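Local coordinates for protein probable zinc protease PqqL (PDB 6OFS) that probably acts as a zinc-dependent endopeptidase of the M16 family in the periplasm of Escherichia coli, at residues I606-W611 and F658-A663; T678-G683 and T854-L859; Q737-D742 and S892-T897. All blocks are in the same frame, centred on the assembly; numbering follows the deposited sequence.

All three contacts lie in the C-terminal half of the chain, away from the zinc site, where H54 and H58 bind the metal. Interaction 1 joins the starts of helices 608-623 and 660-668 near the middle of the molecule. It lies about 30 Å, centre to centre, from interaction 2, where helix 848-862 covers strand 677-682 of a seven-stranded sheet, the strand that follows helix 660-668. Interaction 3 pairs strands 733-742 and 896-904 of a separate five-stranded sheet, about 32 Å between centres from interaction 2 and 41 Å from interaction 1. Interaction 1 closes before the others open, whereas the segments of interactions 2 and 3 alternate, so helix 848-862 returns to the seven-stranded sheet and strand 896-904 then returns to strand 733-742.

Interaction 1. Residues I606-W611 and F658-A663; sequences INDNIW and FTAADA
F658 and W611 meet where two helices, 608-623 and 660-668, bring their N-terminal ends together. The carbonyl of F658, just ahead of the second helix, accepts the indole N-H: W611 NE1 lies 2.9 Å from F658 O, and the oxygen sits in the indole plane, although the bond is bent to 139° at the hydrogen. The two rings also touch obliquely, F658 CD2 standing 3.5 Å from W611 CZ2, with their planes inclined at 65°. T659 scarcely touches the other segment; it is the N-cap, and with D662 it forms a capping box in which T659 N donates to D662 OD2 and D662 N gives a weak bond to T659 OG1. A660 follows and packs against the first segment, its CB 3.4 Å from D608 OD1 and 3.9 Å from W611 CD1, with its carbonyl oxygen against I606 CG2. One turn on, A663 sets its methyl over the six-membered ring of W611 in a CH-pi contact, CB 3.9 Å from the centroid and almost on the ring normal. With CG anti to the backbone N (chi1 175°), the indole extends from its own helix across to the neighbouring one. A leucine at W611 would probably leave the F658 carbonyl without this donor and take away the ring face on which the A663 methyl rests. L541 and A542 of helix 539-547 adjoin W611 and A663. The same A663 methyl also meets the end of I606, whose CD1 approaches CB to 3.8 Å.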
ATOM      1  N   ILE A 606      -0.262   0.912   7.343  1.00 55.73           N
ATOM      2  CA  ILE A 606      -0.117   2.322   7.023  1.00 55.63           C
ATOM      3  C   ILE A 606      -0.366   2.588   5.530  1.00 62.70           C
ATOM      4  O   ILE A 606       0.259   1.962   4.658  1.00 63.00           O
ATOM      5  CB  ILE A 606       1.235   2.905   7.534  1.00 57.89           C
ATOM      6  CG1 ILE A 606       1.218   4.454   7.503  1.00 57.56           C
ATOM      7  CG2 ILE A 606       2.461   2.317   6.770  1.00 57.90           C
ATOM      8  CD1 ILE A 606       2.062   5.134   8.558  1.00 60.34           C
ATOM      9  N   ASN A 607      -1.279   3.524   5.245  1.00 60.28           N
ATOM     10  CA  ASN A 607      -1.520   3.978   3.888  1.00 60.94           C
ATOM     11  C   ASN A 607      -0.394   4.998   3.627  1.00 68.15           C
ATOM     12  O   ASN A 607      -0.154   5.897   4.445  1.00 68.29           O
ATOM     13  CB  ASN A 607      -2.908   4.609   3.753  1.00 64.22           C
ATOM     14  CG  ASN A 607      -3.264   5.062   2.347  1.00 93.16           C
ATOM     15  OD1 ASN A 607      -2.578   5.886   1.728  1.00 86.39           O
ATOM     16  ND2 ASN A 607      -4.366   4.551   1.818  1.00 86.03           N
ATOM     17  N   ASP A 608       0.335   4.806   2.526  1.00 66.40           N
ATOM     18  CA  ASP A 608       1.469   5.645   2.146  1.00 66.53           C
ATOM     19  C   ASP A 608       1.068   7.045   1.709  1.00 71.02           C
ATOM     20  O   ASP A 608       1.806   7.987   1.993  1.00 70.85           O
ATOM     21  CB  ASP A 608       2.317   4.940   1.089  1.00 68.54           C
ATOM     22  CG  ASP A 608       2.890   3.642   1.619  1.00 83.43           C
ATOM     23  OD1 ASP A 608       4.086   3.632   1.998  1.00 83.86           O
ATOM     24  OD2 ASP A 608       2.135   2.635   1.676  1.00 91.20           O
ATOM     25  N   ASN A 609      -0.100   7.192   1.051  1.00 67.88           N
ATOM     26  CA  ASN A 609      -0.619   8.484   0.590  1.00 68.00           C
ATOM     27  C   ASN A 609      -0.996   9.410   1.751  1.00 71.38           C
ATOM     28  O   ASN A 609      -0.696  10.607   1.693  1.00 70.95           O
ATOM     29  CB  ASN A 609      -1.801   8.305  -0.368  1.00 71.48           C
ATOM     30  CG  ASN A 609      -1.453   7.532  -1.621  1.00106.21           C
ATOM     31  OD1 ASN A 609      -1.351   6.295  -1.617  1.00103.47           O
ATOM     32  ND2 ASN A 609      -1.267   8.250  -2.722  1.00 99.03           N
ATOM     33  N   ILE A 610      -1.640   8.858   2.813  1.00 67.11           N
ATOM     34  CA  ILE A 610      -2.021   9.631   4.007  1.00 65.42           C
ATOM     35  C   ILE A 610      -0.745  10.126   4.754  1.00 62.83           C
ATOM     36  O   ILE A 610      -0.723  11.268   5.224  1.00 62.53           O
ATOM     37  CB  ILE A 610      -3.059   8.892   4.917  1.00 69.24           C
ATOM     38  CG1 ILE A 610      -3.852   9.892   5.789  1.00 70.94           C
ATOM     39  CG2 ILE A 610      -2.427   7.779   5.770  1.00 70.24           C
ATOM     40  CD1 ILE A 610      -5.124   9.307   6.576  1.00 82.13           C
ATOM     41  N   TRP A 611       0.326   9.295   4.788  1.00 53.33           N
ATOM     42  CA  TRP A 611       1.577   9.669   5.435  1.00 50.96           C
ATOM     43  C   TRP A 611       2.349  10.723   4.636  1.00 55.53           C
ATOM     44  O   TRP A 611       2.982  11.595   5.233  1.00 55.92           O
ATOM     45  CB  TRP A 611       2.447   8.436   5.744  1.00 48.10           C
ATOM     46  CG  TRP A 611       3.795   8.770   6.310  1.00 47.65           C
ATOM     47  CD1 TRP A 611       4.998   8.621   5.690  1.00 50.28           C
ATOM     48  CD2 TRP A 611       4.069   9.400   7.572  1.00 47.09           C
ATOM     49  NE1 TRP A 611       6.014   9.071   6.506  1.00 49.49           N
ATOM     50  CE2 TRP A 611       5.470   9.564   7.664  1.00 50.70           C
ATOM     51  CE3 TRP A 611       3.264   9.839   8.643  1.00 47.82           C
ATOM     52  CZ2 TRP A 611       6.086  10.145   8.782  1.00 49.57           C
ATOM     53  CZ3 TRP A 611       3.877  10.403   9.755  1.00 48.69           C
ATOM     54  CH2 TRP A 611       5.271  10.543   9.820  1.00 49.18           C
ATOM     55  N   PHE A 658      11.652  10.234   8.001  1.00 55.76           N
ATOM     56  CA  PHE A 658      10.712   9.378   8.717  1.00 54.94           C
ATOM     57  C   PHE A 658       9.729   8.782   7.714  1.00 57.91           C
ATOM     58  O   PHE A 658       8.836   9.472   7.211  1.00 56.80           O
ATOM     59  CB  PHE A 658      10.034  10.110   9.880  1.00 56.41           C
ATOM     60  CG  PHE A 658       9.575   9.210  11.008  1.00 57.46           C
ATOM     61  CD1 PHE A 658      10.497   8.498  11.775  1.00 59.46           C
ATOM     62  CD2 PHE A 658       8.221   9.094  11.321  1.00 58.87           C
ATOM     63  CE1 PHE A 658      10.069   7.663  12.815  1.00 60.22           C
ATOM     64  CE2 PHE A 658       7.795   8.275  12.372  1.00 61.18           C
ATOM     65  CZ  PHE A 658       8.720   7.560  13.109  1.00 59.42           C
ATOM     66  N   THR A 659       9.963   7.514   7.354  1.00 54.81           N
ATOM     67  CA  THR A 659       9.156   6.826   6.341  1.00 54.58           C
ATOM     68  C   THR A 659       7.885   6.236   6.919  1.00 56.91           C
ATOM     69  O   THR A 659       7.724   6.174   8.140  1.00 55.98           O
ATOM     70  CB  THR A 659       9.984   5.771   5.570  1.00 63.03           C
ATOM     71  OG1 THR A 659      10.419   4.754   6.472  1.00 67.54           O
ATOM     72  CG2 THR A 659      11.175   6.369   4.827  1.00 59.17           C
ATOM     73  N   ALA A 660       6.990   5.788   6.018  1.00 52.86           N
ATOM     74  CA  ALA A 660       5.724   5.141   6.341  1.00 52.51           C
ATOM     75  C   ALA A 660       5.979   3.895   7.212  1.00 57.46           C
ATOM     76  O   ALA A 660       5.240   3.667   8.173  1.00 58.54           O
ATOM     77  CB  ALA A 660       4.990   4.768   5.060  1.00 52.51           C
ATOM     78  N   ALA A 661       7.063   3.146   6.911  1.00 52.45           N
ATOM     79  CA  ALA A 661       7.491   1.957   7.650  1.00 52.72           C
ATOM     80  C   ALA A 661       8.103   2.308   9.018  1.00 56.41           C
ATOM     81  O   ALA A 661       7.967   1.515   9.954  1.00 55.44           O
ATOM     82  CB  ALA A 661       8.477   1.150   6.820  1.00 53.49           C
ATOM     83  N   ASP A 662       8.788   3.478   9.126  1.00 53.17           N
ATOM     84  CA  ASP A 662       9.347   3.977  10.391  1.00 53.55           C
ATOM     85  C   ASP A 662       8.161   4.406  11.272  1.00 56.12           C
ATOM     86  O   ASP A 662       8.149   4.142  12.473  1.00 55.89           O
ATOM     87  CB  ASP A 662      10.242   5.211  10.155  1.00 56.44           C
ATOM     88  CG  ASP A 662      11.558   5.002   9.424  1.00 71.99           C
ATOM     89  OD1 ASP A 662      12.260   4.012   9.727  1.00 73.09           O
ATOM     90  OD2 ASP A 662      11.906   5.858   8.577  1.00 79.66           O
ATOM     91  N   ALA A 663       7.156   5.061  10.645  1.00 51.25           N
ATOM     92  CA  ALA A 663       5.940   5.550  11.269  1.00 50.49           C
ATOM     93  C   ALA A 663       5.039   4.416  11.739  1.00 55.01           C
ATOM     94  O   ALA A 663       4.415   4.544  12.796  1.00 55.57           O
ATOM     95  CB  ALA A 663       5.196   6.465  10.310  1.00 51.06           C
TER

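Interaction 2. Residues T678-G683 and T854-L859; sequences TFVIVG and TIVNSL
I855 and V680 stand at the middle of an alpha/beta packing contact, in which helix 848-862 lies on one face of the mixed sheet containing strand 677-682. The axes of the two short segments approach to 9.6 Å and run nearly antiparallel, at 153°. Along the strand, T678, V680 and V682 face the helix, while F679 and I681 turn to the other face, which helix 591-602 covers.

The side chain of I855 can be followed outward. Its CB lies 4.1 Å from V680 CG1. There it branches: CG2, anti to the backbone N, reaches both methyls of V680, at 4.1 Å from CG2 of that valine. The other branch leaves beside the backbone N (chi1 -57°) and runs on in extended form (chi2 161°), which carries CD1 along the strand to V682, 3.9 Å from its CG2 methyl; CD1 also stays close to CG1 of V680. One isoleucine thus touches two alternate strand residues.

V856, next along the helix, meets V680 from another direction, the CG2 methyls of the two valines being 4.0 Å apart. V523 of the adjoining strand 517-524 also touches V856 and L859, widening the apolar layer. A helical turn beyond I855, L859 points at T678 tip to tip, its CD2 methyl 4.0 Å from T678 CB and 4.2 Å from T678 OG1.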
ATOM      1  N   THR A 678      -4.559  -0.581  29.732  1.00 51.46           N
ATOM      2  CA  THR A 678      -5.774  -0.601  30.546  1.00 51.56           C
ATOM      3  C   THR A 678      -6.971  -0.389  29.592  1.00 53.72           C
ATOM      4  O   THR A 678      -7.088   0.665  28.966  1.00 52.65           O
ATOM      5  CB  THR A 678      -5.701   0.393  31.713  1.00 57.18           C
ATOM      6  OG1 THR A 678      -4.408   0.309  32.322  1.00 58.54           O
ATOM      7  CG2 THR A 678      -6.748   0.117  32.748  1.00 56.85           C
ATOM      8  N   PHE A 679      -7.809  -1.421  29.436  1.00 49.29           N
ATOM      9  CA  PHE A 679      -9.003  -1.367  28.589  1.00 48.43           C
ATOM     10  C   PHE A 679     -10.176  -0.925  29.432  1.00 54.36           C
ATOM     11  O   PHE A 679     -10.527  -1.612  30.386  1.00 54.89           O
ATOM     12  CB  PHE A 679      -9.317  -2.744  27.977  1.00 49.37           C
ATOM     13  CG  PHE A 679      -8.262  -3.266  27.039  1.00 49.69           C
ATOM     14  CD1 PHE A 679      -8.309  -2.970  25.684  1.00 51.22           C
ATOM     15  CD2 PHE A 679      -7.224  -4.065  27.509  1.00 51.82           C
ATOM     16  CE1 PHE A 679      -7.338  -3.461  24.812  1.00 52.33           C
ATOM     17  CE2 PHE A 679      -6.251  -4.558  26.637  1.00 54.51           C
ATOM     18  CZ  PHE A 679      -6.314  -4.252  25.292  1.00 52.39           C
ATOM     19  N   VAL A 680     -10.782   0.216  29.088  1.00 51.59           N
ATOM     20  CA  VAL A 680     -11.966   0.741  29.780  1.00 51.59           C
ATOM     21  C   VAL A 680     -13.220   0.366  28.957  1.00 53.98           C
ATOM     22  O   VAL A 680     -13.409   0.875  27.862  1.00 52.23           O
ATOM     23  CB  VAL A 680     -11.852   2.264  30.091  1.00 54.68           C
ATOM     24  CG1 VAL A 680     -13.160   2.812  30.656  1.00 55.10           C
ATOM     25  CG2 VAL A 680     -10.690   2.545  31.045  1.00 53.89           C
ATOM     26  N   ILE A 681     -14.030  -0.567  29.468  1.00 52.03           N
ATOM     27  CA  ILE A 681     -15.243  -1.032  28.789  1.00 52.91           C
ATOM     28  C   ILE A 681     -16.486  -0.501  29.520  1.00 58.42           C
ATOM     29  O   ILE A 681     -16.704  -0.828  30.688  1.00 58.61           O
ATOM     30  CB  ILE A 681     -15.245  -2.577  28.550  1.00 56.21           C
ATOM     31  CG1 ILE A 681     -13.928  -3.052  27.870  1.00 55.47           C
ATOM     32  CG2 ILE A 681     -16.487  -3.027  27.745  1.00 57.37           C
ATOM     33  CD1 ILE A 681     -13.600  -4.493  28.083  1.00 60.08           C
ATOM     34  N   VAL A 682     -17.248   0.384  28.848  1.00 56.10           N
ATOM     35  CA  VAL A 682     -18.434   1.038  29.412  1.00 57.72           C
ATOM     36  C   VAL A 682     -19.691   0.729  28.582  1.00 65.79           C
ATOM     37  O   VAL A 682     -19.720   0.999  27.377  1.00 64.62           O
ATOM     38  CB  VAL A 682     -18.210   2.560  29.645  1.00 60.81           C
ATOM     39  CG1 VAL A 682     -19.472   3.239  30.172  1.00 61.18           C
ATOM     40  CG2 VAL A 682     -17.045   2.800  30.602  1.00 60.09           C
ATOM     41  N   GLY A 683     -20.692   0.150  29.242  1.00 67.13           N
ATOM     42  CA  GLY A 683     -21.954  -0.239  28.620  1.00 70.28           C
ATOM     43  C   GLY A 683     -22.695  -1.361  29.322  1.00 81.66           C
ATOM     44  O   GLY A 683     -22.256  -1.838  30.372  1.00 82.07           O
ATOM     45  N   THR A 854     -14.295   9.727  31.711  1.00 57.39           N
ATOM     46  CA  THR A 854     -14.203  10.099  33.132  1.00 56.63           C
ATOM     47  C   THR A 854     -13.224   9.129  33.836  1.00 58.68           C
ATOM     48  O   THR A 854     -12.311   9.577  34.533  1.00 58.18           O
ATOM     49  CB  THR A 854     -15.606  10.054  33.789  1.00 60.18           C
ATOM     50  OG1 THR A 854     -16.527  10.807  32.999  1.00 61.55           O
ATOM     51  CG2 THR A 854     -15.610  10.546  35.242  1.00 53.74           C
ATOM     52  N   ILE A 855     -13.435   7.805  33.648  1.00 53.97           N
ATOM     53  CA  ILE A 855     -12.588   6.734  34.184  1.00 52.80           C
ATOM     54  C   ILE A 855     -11.169   6.918  33.638  1.00 56.32           C
ATOM     55  O   ILE A 855     -10.208   6.860  34.405  1.00 55.70           O
ATOM     56  CB  ILE A 855     -13.183   5.324  33.876  1.00 55.18           C
ATOM     57  CG1 ILE A 855     -14.620   5.205  34.452  1.00 55.72           C
ATOM     58  CG2 ILE A 855     -12.260   4.195  34.414  1.00 54.63           C
ATOM     59  CD1 ILE A 855     -15.511   4.102  33.887  1.00 61.37           C
ATOM     60  N   VAL A 856     -11.058   7.196  32.321  1.00 53.45           N
ATOM     61  CA  VAL A 856      -9.800   7.442  31.600  1.00 52.60           C
ATOM     62  C   VAL A 856      -9.071   8.647  32.204  1.00 56.56           C
ATOM     63  O   VAL A 856      -7.887   8.538  32.542  1.00 54.71           O
ATOM     64  CB  VAL A 856     -10.050   7.588  30.068  1.00 55.50           C
ATOM     65  CG1 VAL A 856      -8.865   8.216  29.345  1.00 54.20           C
ATOM     66  CG2 VAL A 856     -10.397   6.242  29.443  1.00 55.26           C
ATOM     67  N   ASN A 857      -9.799   9.767  32.400  1.00 54.92           N
ATOM     68  CA  ASN A 857      -9.228  10.988  32.962  1.00 55.12           C
ATOM     69  C   ASN A 857      -8.753  10.804  34.398  1.00 57.21           C
ATOM     70  O   ASN A 857      -7.759  11.416  34.782  1.00 57.22           O
ATOM     71  CB  ASN A 857     -10.169  12.175  32.809  1.00 62.63           C
ATOM     72  CG  ASN A 857      -9.491  13.500  33.057  1.00106.42           C
ATOM     73  OD1 ASN A 857      -9.550  14.053  34.165  1.00103.89           O
ATOM     74  ND2 ASN A 857      -8.824  14.029  32.034  1.00101.16           N
ATOM     75  N   SER A 858      -9.394   9.898  35.156  1.00 52.52           N
ATOM     76  CA  SER A 858      -9.001   9.573  36.536  1.00 52.02           C
ATOM     77  C   SER A 858      -7.670   8.834  36.578  1.00 55.46           C
ATOM     78  O   SER A 858      -6.806   9.161  37.389  1.00 54.62           O
ATOM     79  CB  SER A 858     -10.074   8.723  37.210  1.00 55.05           C
ATOM     80  OG  SER A 858     -11.000   9.548  37.887  1.00 62.82           O
ATOM     81  N   LEU A 859      -7.531   7.813  35.720  1.00 52.94           N
ATOM     82  CA  LEU A 859      -6.362   6.954  35.579  1.00 53.02           C
ATOM     83  C   LEU A 859      -5.139   7.793  35.218  1.00 57.47           C
ATOM     84  O   LEU A 859      -4.106   7.675  35.867  1.00 57.83           O
ATOM     85  CB  LEU A 859      -6.665   5.922  34.482  1.00 53.35           C
ATOM     86  CG  LEU A 859      -5.748   4.715  34.361  1.00 58.66           C
ATOM     87  CD1 LEU A 859      -6.206   3.578  35.267  1.00 59.37           C
ATOM     88  CD2 LEU A 859      -5.742   4.208  32.943  1.00 62.59           C
TER

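Interaction 3. Residues Q737-D742 and S892-T897; sequences QWKRYD and SHPVNT
R740 is joined to N896 and V895 by two backbone bonds and one side-chain bond. R740 N donates to N896 O at 2.8 Å, and R740 O in turn accepts from V895 N at 2.9 Å. Weaker CA-H...O contacts add to these: W738 O receives the CA-H of T897, and N896 O, besides its bond from R740 N, receives that of K739. On its other side the strand 737-742 is held by strand 792-801, with backbone bonds from K739 to H795 and from Y741 to I793.

The side chains of R740 and N896 run alongside each other. R740 NH1 gives a bent bond (131°) to N896 OD1 at 2.9 Å, with the guanidinium and amide planes 39° apart, and NH1 also makes a weak bond to Y898 OH. NE has a long, weak ion pair with D792 OD2. The arginine chain bends at chi3 (77°), turning NH2 toward D742 OD1, 3.5 Å away, a salt bridge within the strand whose hydrogen bond is weak. V895 lays its CG1 methyl over one face of the guanidinium, 3.4 Å from R740 NH2. The amide nitrogen of N896 is used elsewhere: ND2 donates to N720 OD1 and T718 O, and N720 OD1 also takes T897 N, so that N896 is fixed at both ends of its amide.

On the opposite face, T897 CG2 rests beside the lysine chain, 3.7 Å from K739 CG. Before the strand begins, P894 packs its ring beside Y741, CG 3.6 Å from Y741 CE2. Two consecutive residues, V895 and N896, thus stand opposite the single R740, the arrangement of a classic beta bulge in an antiparallel pair, here at the start of strand 896-904.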
ATOM      1  N   GLN A 737       2.689  35.055  30.570  1.00 49.05           N
ATOM      2  CA  GLN A 737       3.485  34.854  31.781  1.00 47.78           C
ATOM      3  C   GLN A 737       3.174  33.489  32.378  1.00 51.53           C
ATOM      4  O   GLN A 737       2.018  33.168  32.647  1.00 51.94           O
ATOM      5  CB  GLN A 737       3.279  35.984  32.807  1.00 48.96           C
ATOM      6  CG  GLN A 737       4.166  35.846  34.052  1.00 50.79           C
ATOM      7  CD  GLN A 737       3.873  36.889  35.097  1.00 60.75           C
ATOM      8  OE1 GLN A 737       4.572  37.907  35.207  1.00 57.11           O
ATOM      9  NE2 GLN A 737       2.829  36.659  35.892  1.00 42.92           N
ATOM     10  N   TRP A 738       4.207  32.671  32.519  1.00 48.47           N
ATOM     11  CA  TRP A 738       4.124  31.335  33.103  1.00 48.36           C
ATOM     12  C   TRP A 738       4.837  31.352  34.425  1.00 51.50           C
ATOM     13  O   TRP A 738       5.965  31.826  34.522  1.00 50.67           O
ATOM     14  CB  TRP A 738       4.793  30.283  32.217  1.00 47.00           C
ATOM     15  CG  TRP A 738       3.959  29.779  31.081  1.00 48.15           C
ATOM     16  CD1 TRP A 738       3.151  28.677  31.084  1.00 51.06           C
ATOM     17  CD2 TRP A 738       4.000  30.246  29.731  1.00 48.05           C
ATOM     18  NE1 TRP A 738       2.655  28.452  29.821  1.00 50.47           N
ATOM     19  CE2 TRP A 738       3.160  29.403  28.969  1.00 52.18           C
ATOM     20  CE3 TRP A 738       4.686  31.287  29.079  1.00 49.56           C
ATOM     21  CZ2 TRP A 738       2.934  29.611  27.599  1.00 51.63           C
ATOM     22  CZ3 TRP A 738       4.477  31.480  27.719  1.00 51.32           C
ATOM     23  CH2 TRP A 738       3.605  30.653  26.995  1.00 51.92           C
ATOM     24  N   LYS A 739       4.174  30.836  35.439  1.00 48.17           N
ATOM     25  CA  LYS A 739       4.702  30.705  36.783  1.00 46.93           C
ATOM     26  C   LYS A 739       4.681  29.215  37.048  1.00 50.92           C
ATOM     27  O   LYS A 739       3.665  28.568  36.788  1.00 51.01           O
ATOM     28  CB  LYS A 739       3.842  31.494  37.777  1.00 47.24           C
ATOM     29  CG  LYS A 739       4.256  32.949  37.846  1.00 50.58           C
ATOM     30  CD  LYS A 739       3.409  33.765  38.823  1.00 65.24           C
ATOM     31  CE  LYS A 739       3.779  35.235  38.860  1.00 78.00           C
ATOM     32  NZ  LYS A 739       5.152  35.474  39.394  1.00 86.33           N
ATOM     33  N   ARG A 740       5.833  28.654  37.445  1.00 46.98           N
ATOM     34  CA  ARG A 740       5.996  27.225  37.715  1.00 46.35           C
ATOM     35  C   ARG A 740       6.185  26.992  39.194  1.00 50.71           C
ATOM     36  O   ARG A 740       6.974  27.683  39.842  1.00 49.15           O
ATOM     37  CB  ARG A 740       7.154  26.634  36.913  1.00 45.79           C
ATOM     38  CG  ARG A 740       6.757  25.385  36.143  1.00 58.83           C
ATOM     39  CD  ARG A 740       7.959  24.669  35.587  1.00 71.56           C
ATOM     40  NE  ARG A 740       8.643  23.911  36.635  1.00 84.41           N
ATOM     41  CZ  ARG A 740       9.882  24.147  37.052  1.00 96.51           C
ATOM     42  NH1 ARG A 740      10.610  25.106  36.489  1.00 77.47           N
ATOM     43  NH2 ARG A 740      10.412  23.410  38.018  1.00 88.31           N
ATOM     44  N   TYR A 741       5.427  26.038  39.726  1.00 49.15           N
ATOM     45  CA  TYR A 741       5.406  25.695  41.142  1.00 50.40           C
ATOM     46  C   TYR A 741       5.717  24.209  41.305  1.00 59.65           C
ATOM     47  O   TYR A 741       5.138  23.400  40.589  1.00 59.55           O
ATOM     48  CB  TYR A 741       4.003  26.004  41.713  1.00 51.06           C
ATOM     49  CG  TYR A 741       3.557  27.444  41.540  1.00 51.76           C
ATOM     50  CD1 TYR A 741       2.816  27.840  40.423  1.00 53.75           C
ATOM     51  CD2 TYR A 741       3.856  28.408  42.500  1.00 51.90           C
ATOM     52  CE1 TYR A 741       2.400  29.165  40.263  1.00 53.85           C
ATOM     53  CE2 TYR A 741       3.451  29.733  42.347  1.00 52.93           C
ATOM     54  CZ  TYR A 741       2.730  30.111  41.225  1.00 59.80           C
ATOM     55  OH  TYR A 741       2.318  31.414  41.101  1.00 60.18           O
ATOM     56  N   ASP A 742       6.637  23.842  42.216  1.00 59.88           N
ATOM     57  CA  ASP A 742       6.933  22.426  42.464  1.00 61.43           C
ATOM     58  C   ASP A 742       5.907  21.868  43.446  1.00 66.90           C
ATOM     59  O   ASP A 742       5.445  22.598  44.328  1.00 67.53           O
ATOM     60  CB  ASP A 742       8.367  22.209  42.991  1.00 64.07           C
ATOM     61  CG  ASP A 742       9.457  22.034  41.930  1.00 81.43           C
ATOM     62  OD1 ASP A 742       9.116  21.708  40.765  1.00 82.78           O
ATOM     63  OD2 ASP A 742      10.656  22.196  42.273  1.00 89.04           O
ATOM     64  N   SER A 892       2.053  29.580  46.574  1.00 66.95           N
ATOM     65  CA  SER A 892       2.693  30.705  47.254  1.00 66.45           C
ATOM     66  C   SER A 892       3.961  31.250  46.552  1.00 67.13           C
ATOM     67  O   SER A 892       4.028  32.462  46.291  1.00 66.70           O
ATOM     68  CB  SER A 892       2.983  30.379  48.717  1.00 70.91           C
ATOM     69  OG  SER A 892       2.268  31.228  49.598  1.00 79.67           O
ATOM     70  N   HIS A 893       4.957  30.390  46.266  1.00 60.40           N
ATOM     71  CA  HIS A 893       6.210  30.868  45.671  1.00 58.90           C
ATOM     72  C   HIS A 893       6.697  30.051  44.482  1.00 61.32           C
ATOM     73  O   HIS A 893       7.057  28.875  44.651  1.00 61.23           O
ATOM     74  CB  HIS A 893       7.338  30.987  46.725  1.00 59.18           C
ATOM     75  CG  HIS A 893       7.003  31.847  47.902  1.00 62.22           C
ATOM     76  ND1 HIS A 893       6.822  31.299  49.158  1.00 63.66           N
ATOM     77  CD2 HIS A 893       6.802  33.185  47.973  1.00 63.79           C
ATOM     78  CE1 HIS A 893       6.525  32.316  49.955  1.00 63.19           C
ATOM     79  NE2 HIS A 893       6.524  33.474  49.292  1.00 63.56           N
ATOM     80  N   PRO A 894       6.781  30.685  43.288  1.00 55.95           N
ATOM     81  CA  PRO A 894       7.279  29.965  42.103  1.00 54.99           C
ATOM     82  C   PRO A 894       8.766  29.659  42.120  1.00 57.16           C
ATOM     83  O   PRO A 894       9.577  30.468  42.570  1.00 56.54           O
ATOM     84  CB  PRO A 894       6.967  30.912  40.932  1.00 56.79           C
ATOM     85  CG  PRO A 894       6.125  32.006  41.493  1.00 61.57           C
ATOM     86  CD  PRO A 894       6.410  32.071  42.954  1.00 57.46           C
ATOM     87  N   VAL A 895       9.111  28.493  41.581  1.00 53.34           N
ATOM     88  CA  VAL A 895      10.473  28.013  41.385  1.00 52.76           C
ATOM     89  C   VAL A 895      11.033  28.714  40.118  1.00 57.55           C
ATOM     90  O   VAL A 895      12.232  28.958  40.033  1.00 57.37           O
ATOM     91  CB  VAL A 895      10.522  26.446  41.344  1.00 57.14           C
ATOM     92  CG1 VAL A 895       9.605  25.863  40.273  1.00 57.06           C
ATOM     93  CG2 VAL A 895      11.950  25.905  41.191  1.00 57.13           C
ATOM     94  N   ASN A 896      10.140  29.089  39.163  1.00 55.08           N
ATOM     95  CA  ASN A 896      10.489  29.803  37.933  1.00 54.34           C
ATOM     96  C   ASN A 896       9.354  30.631  37.342  1.00 57.31           C
ATOM     97  O   ASN A 896       8.198  30.232  37.416  1.00 57.45           O
ATOM     98  CB  ASN A 896      10.968  28.830  36.865  1.00 55.69           C
ATOM     99  CG  ASN A 896      12.385  28.335  37.012  1.00 62.62           C
ATOM    100  OD1 ASN A 896      12.630  27.138  37.180  1.00 56.76           O
ATOM    101  ND2 ASN A 896      13.344  29.235  36.930  1.00 47.10           N
ATOM    102  N   THR A 897       9.694  31.768  36.708  1.00 53.37           N
ATOM    103  CA  THR A 897       8.746  32.609  35.976  1.00 52.79           C
ATOM    104  C   THR A 897       9.283  32.879  34.565  1.00 55.36           C
ATOM    105  O   THR A 897      10.408  33.363  34.415  1.00 55.72           O
ATOM    106  CB  THR A 897       8.332  33.904  36.709  1.00 63.45           C
ATOM    107  OG1 THR A 897       9.404  34.842  36.681  1.00 72.52           O
ATOM    108  CG2 THR A 897       7.828  33.676  38.131  1.00 58.78           C
TER